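Local coordinates for protein sulfatase (Bacteroides fragilis CAG:558, PDB 6USS) that probably hydrolyses sulfate esters as a calcium-dependent arylsulfatase of a human gut bacterium, at residues Y83-L95 and N100-P112. The protein carries 1 engineered substitution. Residues are numbered along the deposited sequence; the frame is centred on the assembly and turned at random.
Sequences YASSICSPTRCSL and NAARHRVTNWTYP. Engineered in segment 83-95: Cys88 (natural residue Ser). With CA (calcium ion), chain C.
His104 and Thr110 tie the 100-112 segment to helix 88-97, whose N-terminal end carries the sulfatase signature C/S-X-P-X-R (residues 88-92, with Cys88 engineered from Ser) of the alkaline phosphatase-like fold. The imidazole is held at both nitrogens. His104 NE2 donates to Ser94 OG at 2.9 Å, almost in the ring plane, and more weakly to Pro90 O; His104 ND1 accepts from Val106 N at 3.0 Å, again close to the plane. A chi1 of 62° folds the ring back along its own short helix, with Ala101 CA near the rim of one face. Over the opposite face Cys93 CB makes a CH-pi contact, 4.0 Å from the centroid of the His104 ring. Ser94 OG is also hydrogen-bonded to Thr99 O, in the short link to helix 101-104.

Apolar contacts run along the helix. Pro90 CB meets Ala101 CB, and Cys93 SG rests against Val106, the centre of an inverse gamma turn. At the N-terminal end Ile87, in the N-cap position, lays CG2 against Trp109 CB, with Phe427 and Trp431 also touching its side chain.

The calcium ion lies at the start of this helix. Cys88, whose natural serine is predicted to mature to 3-oxoalanine, binds it through SG together with Asp42, Asp43, Asp322 and Asn323. Next to this residue, Ser89 packs CB against Asn108 O, and a water joins its hydroxyl to Thr110 OG1. Ser89 OG also accepts from Thr110 N at 3.0 Å, with an N-H...O angle of 146°.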
loop_
_atom_site.group_PDB
_atom_site.type_symbol
_atom_site.label_atom_id
_atom_site.label_comp_id
_atom_site.label_asym_id
_atom_site.label_seq_id
_atom_site.Cartn_x
_atom_site.Cartn_y
_atom_site.Cartn_z
ATOM N N TYR A 83 -10.180 25.903 -12.121
ATOM C CA TYR A 83 -10.190 25.124 -13.355
ATOM C C TYR A 83 -9.590 23.725 -13.195
ATOM O O TYR A 83 -8.611 23.518 -12.474
ATOM C CB TYR A 83 -9.443 25.863 -14.477
ATOM C CG TYR A 83 -10.164 27.113 -14.894
ATOM C CD1 TYR A 83 -11.358 27.040 -15.603
ATOM C CD2 TYR A 83 -9.682 28.367 -14.540
ATOM C CE1 TYR A 83 -12.051 28.196 -15.968
ATOM C CE2 TYR A 83 -10.362 29.523 -14.903
ATOM C CZ TYR A 83 -11.546 29.430 -15.612
ATOM O OH TYR A 83 -12.210 30.581 -15.958
ATOM N N ALA A 84 -10.194 22.771 -13.898
ATOM C CA ALA A 84 -9.668 21.433 -14.146
ATOM C C ALA A 84 -9.537 21.251 -15.659
ATOM O O ALA A 84 -9.679 22.206 -16.422
ATOM C CB ALA A 84 -10.576 20.375 -13.519
ATOM N N SER A 85 -9.258 20.024 -16.097
ATOM C CA SER A 85 -9.466 19.698 -17.504
ATOM C C SER A 85 -10.904 19.231 -17.715
ATOM O O SER A 85 -11.675 19.070 -16.769
ATOM C CB SER A 85 -8.462 18.649 -18.008
ATOM O OG SER A 85 -7.123 19.129 -17.931
ATOM N N SER A 86 -11.276 19.031 -18.978
ATOM C CA SER A 86 -12.674 18.756 -19.288
ATOM C C SER A 86 -13.028 17.280 -19.188
ATOM O O SER A 86 -14.191 16.928 -19.403
ATOM C CB SER A 86 -13.033 19.292 -20.677
ATOM O OG SER A 86 -12.297 18.658 -21.695
ATOM N N ILE A 87 -12.069 16.423 -18.830
ATOM C CA ILE A 87 -12.235 14.972 -18.822
ATOM C C ILE A 87 -11.504 14.411 -17.609
ATOM O O ILE A 87 -10.454 14.928 -17.211
ATOM C CB ILE A 87 -11.706 14.361 -20.146
ATOM C CG1 ILE A 87 -12.675 14.667 -21.282
ATOM C CG2 ILE A 87 -11.459 12.869 -20.035
ATOM C CD1 ILE A 87 -14.046 14.073 -21.084
ATOM N N CYS A 88 -12.060 13.329 -17.034
ATOM C CA CYS A 88 -11.579 12.789 -15.754
ATOM C C CYS A 88 -10.072 12.528 -15.750
ATOM O O CYS A 88 -9.372 12.877 -14.794
ATOM C CB CYS A 88 -12.298 11.485 -15.411
ATOM S SG CYS A 88 -14.103 11.506 -15.554
ATOM N N SER A 89 -9.552 11.891 -16.798
ATOM C CA SER A 89 -8.188 11.373 -16.713
ATOM C C SER A 89 -7.142 12.484 -16.680
ATOM O O SER A 89 -6.270 12.445 -15.794
ATOM C CB SER A 89 -7.943 10.370 -17.846
ATOM O OG SER A 89 -8.546 9.124 -17.555
ATOM N N PRO A 90 -7.143 13.479 -17.585
ATOM C CA PRO A 90 -6.133 14.543 -17.449
ATOM C C PRO A 90 -6.222 15.286 -16.136
ATOM O O PRO A 90 -5.183 15.653 -15.575
ATOM C CB PRO A 90 -6.411 15.460 -18.649
ATOM C CG PRO A 90 -7.799 15.155 -19.053
ATOM C CD PRO A 90 -7.944 13.670 -18.807
ATOM N N THR A 91 -7.432 15.507 -15.618
ATOM C CA THR A 91 -7.560 16.235 -14.359
ATOM C C THR A 91 -6.973 15.439 -13.199
ATOM O O THR A 91 -6.164 15.960 -12.418
ATOM C CB THR A 91 -9.021 16.574 -14.092
ATOM O OG1 THR A 91 -9.467 17.515 -15.077
ATOM C CG2 THR A 91 -9.188 17.179 -12.702
ATOM N N ARG A 92 -7.343 14.161 -13.086
ATOM C CA ARG A 92 -6.916 13.390 -11.926
ATOM C C ARG A 92 -5.411 13.134 -11.949
ATOM O O ARG A 92 -4.751 13.224 -10.905
ATOM C CB ARG A 92 -7.728 12.093 -11.837
ATOM C CG ARG A 92 -9.117 12.307 -11.191
ATOM C CD ARG A 92 -10.179 11.335 -11.681
ATOM N NE ARG A 92 -11.529 11.870 -11.525
ATOM C CZ ARG A 92 -12.210 11.887 -10.381
ATOM N NH1 ARG A 92 -11.660 11.393 -9.275
ATOM N NH2 ARG A 92 -13.445 12.395 -10.344
ATOM N N CYS A 93 -4.844 12.852 -13.135
ATOM C CA CYS A 93 -3.399 12.652 -13.252
ATOM C C CYS A 93 -2.614 13.937 -12.974
ATOM O O CYS A 93 -1.516 13.884 -12.410
ATOM C CB CYS A 93 -3.067 12.121 -14.641
ATOM S SG CYS A 93 -3.617 10.442 -14.904
ATOM N N SER A 94 -3.159 15.092 -13.354
ATOM C CA SER A 94 -2.523 16.352 -13.006
ATOM C C SER A 94 -2.522 16.576 -11.497
ATOM O O SER A 94 -1.534 17.073 -10.938
ATOM C CB SER A 94 -3.225 17.502 -13.726
ATOM O OG SER A 94 -2.940 17.474 -15.125
ATOM N N LEU A 95 -3.632 16.236 -10.827
ATOM C CA LEU A 95 -3.712 16.355 -9.377
ATOM C C LEU A 95 -2.636 15.523 -8.700
ATOM O O LEU A 95 -1.904 16.010 -7.826
ATOM C CB LEU A 95 -5.087 15.900 -8.893
ATOM C CG LEU A 95 -5.134 15.553 -7.400
ATOM C CD1 LEU A 95 -5.167 16.812 -6.554
ATOM C CD2 LEU A 95 -6.312 14.656 -7.095
ATOM N N ASN A 100 0.930 19.710 -15.604
ATOM C CA ASN A 100 -0.108 20.118 -16.548
ATOM C C ASN A 100 -0.393 18.989 -17.544
ATOM O O ASN A 100 0.508 18.237 -17.934
ATOM C CB ASN A 100 0.313 21.386 -17.298
ATOM C CG ASN A 100 -0.708 21.804 -18.363
ATOM O OD1 ASN A 100 -0.529 21.521 -19.544
ATOM N ND2 ASN A 100 -1.779 22.468 -17.943
ATOM N N ALA A 101 -1.656 18.878 -17.971
ATOM C CA ALA A 101 -2.061 17.735 -18.791
ATOM C C ALA A 101 -1.256 17.642 -20.090
ATOM O O ALA A 101 -0.961 16.542 -20.575
ATOM C CB ALA A 101 -3.562 17.813 -19.085
ATOM N N ALA A 102 -0.883 18.784 -20.669
ATOM C CA ALA A 102 -0.143 18.748 -21.924
ATOM C C ALA A 102 1.155 17.981 -21.754
ATOM O O ALA A 102 1.567 17.246 -22.655
ATOM C CB ALA A 102 0.131 20.167 -22.433
ATOM N N ARG A 103 1.786 18.106 -20.583
ATOM C CA ARG A 103 3.049 17.430 -20.332
ATOM C C ARG A 103 2.863 15.942 -20.035
ATOM O O ARG A 103 3.645 15.115 -20.521
ATOM C CB ARG A 103 3.787 18.113 -19.184
ATOM C CG ARG A 103 5.109 17.465 -18.855
ATOM C CD ARG A 103 5.587 17.854 -17.476
ATOM N NE ARG A 103 5.697 19.299 -17.300
ATOM C CZ ARG A 103 6.674 20.033 -17.822
ATOM N NH1 ARG A 103 7.609 19.456 -18.561
ATOM N NH2 ARG A 103 6.717 21.342 -17.612
ATOM N N HIS A 104 1.861 15.557 -19.237
ATOM C CA HIS A 104 1.820 14.135 -18.917
ATOM C C HIS A 104 1.102 13.301 -19.974
ATOM O O HIS A 104 1.205 12.071 -19.936
ATOM C CB HIS A 104 1.219 13.885 -17.517
ATOM C CG HIS A 104 -0.197 14.344 -17.346
ATOM N ND1 HIS A 104 -1.245 13.862 -18.109
ATOM C CD2 HIS A 104 -0.744 15.214 -16.463
ATOM C CE1 HIS A 104 -2.370 14.426 -17.707
ATOM N NE2 HIS A 104 -2.094 15.252 -16.710
ATOM N N ARG A 105 0.404 13.930 -20.917
ATOM C CA ARG A 105 -0.158 13.277 -22.098
ATOM C C ARG A 105 -1.231 12.240 -21.788
ATOM O O ARG A 105 -1.606 11.471 -22.681
ATOM C CB ARG A 105 0.928 12.616 -22.947
ATOM C CG ARG A 105 1.977 13.584 -23.420
ATOM C CD ARG A 105 3.216 12.847 -23.834
ATOM N NE ARG A 105 4.055 13.630 -24.729
ATOM C CZ ARG A 105 5.097 13.124 -25.381
ATOM N NH1 ARG A 105 5.404 11.845 -25.234
ATOM N NH2 ARG A 105 5.833 13.886 -26.180
ATOM N N VAL A 106 -1.730 12.181 -20.558
ATOM C CA VAL A 106 -2.940 11.409 -20.298
ATOM C C VAL A 106 -4.109 12.352 -20.540
ATOM O O VAL A 106 -4.728 12.840 -19.590
ATOM C CB VAL A 106 -2.957 10.834 -18.866
ATOM C CG1 VAL A 106 -3.913 9.691 -18.772
ATOM C CG2 VAL A 106 -1.575 10.384 -18.446
ATOM N N THR A 107 -4.400 12.639 -21.815
ATOM C CA THR A 107 -5.250 13.762 -22.208
ATOM C C THR A 107 -6.674 13.357 -22.545
ATOM O O THR A 107 -7.517 14.238 -22.746
ATOM C CB THR A 107 -4.644 14.521 -23.412
ATOM O OG1 THR A 107 -4.137 13.595 -24.378
ATOM C CG2 THR A 107 -3.511 15.453 -22.968
ATOM N N ASN A 108 -6.966 12.065 -22.619
ATOM C CA ASN A 108 -8.335 11.586 -22.714
ATOM C C ASN A 108 -8.510 10.476 -21.685
ATOM O O ASN A 108 -7.558 10.099 -20.996
ATOM C CB ASN A 108 -8.643 11.123 -24.137
ATOM C CG ASN A 108 -10.111 11.060 -24.415
ATOM O OD1 ASN A 108 -10.937 11.213 -23.509
ATOM N ND2 ASN A 108 -10.458 10.802 -25.675
ATOM N N TRP A 109 -9.721 9.931 -21.566
ATOM C CA TRP A 109 -9.976 9.017 -20.454
ATOM C C TRP A 109 -9.397 7.617 -20.700
ATOM O O TRP A 109 -9.417 7.095 -21.815
ATOM C CB TRP A 109 -11.475 8.944 -20.142
ATOM C CG TRP A 109 -12.329 8.269 -21.163
ATOM C CD1 TRP A 109 -12.964 8.861 -22.218
ATOM C CD2 TRP A 109 -12.674 6.876 -21.208
ATOM N NE1 TRP A 109 -13.679 7.916 -22.929
ATOM C CE2 TRP A 109 -13.515 6.690 -22.330
ATOM C CE3 TRP A 109 -12.356 5.770 -20.410
ATOM C CZ2 TRP A 109 -14.033 5.436 -22.680
ATOM C CZ3 TRP A 109 -12.879 4.530 -20.749
ATOM C CH2 TRP A 109 -13.706 4.374 -21.879
ATOM N N THR A 110 -8.872 7.012 -19.640
ATOM C CA THR A 110 -8.163 5.744 -19.734
ATOM C C THR A 110 -8.958 4.607 -19.103
ATOM O O THR A 110 -9.735 4.817 -18.162
ATOM C CB THR A 110 -6.797 5.825 -19.049
ATOM O OG1 THR A 110 -6.985 5.910 -17.634
ATOM C CG2 THR A 110 -6.039 7.040 -19.515
ATOM N N TYR A 111 -8.759 3.389 -19.665
ATOM C CA TYR A 111 -9.001 2.114 -18.994
ATOM C C TYR A 111 -8.292 0.958 -19.714
ATOM O O TYR A 111 -7.427 0.310 -19.110
ATOM C CB TYR A 111 -10.500 1.819 -18.830
ATOM C CG TYR A 111 -10.739 0.579 -17.987
ATOM C CD1 TYR A 111 -10.964 0.675 -16.608
ATOM C CD2 TYR A 111 -10.712 -0.691 -18.561
ATOM C CE1 TYR A 111 -11.172 -0.461 -15.840
ATOM C CE2 TYR A 111 -10.913 -1.832 -17.796
ATOM C CZ TYR A 111 -11.132 -1.711 -16.445
ATOM O OH TYR A 111 -11.319 -2.842 -15.701
ATOM N N PRO A 112 -8.605 0.652 -20.977
ATOM C CA PRO A 112 -8.016 -0.548 -21.601
ATOM C C PRO A 112 -6.509 -0.418 -21.780
ATOM O O PRO A 112 -6.022 0.582 -22.308
ATOM C CB PRO A 112 -8.729 -0.628 -22.956
ATOM C CG PRO A 112 -9.084 0.786 -23.263
ATOM C CD PRO A 112 -9.493 1.357 -21.919
HETATM CA CA CA C . -14.945 13.125 -14.452
HETATM O O HOH W 1 -6.465 8.299 -15.975
HETATM O O HOH W 2 -3.557 20.437 -16.461
#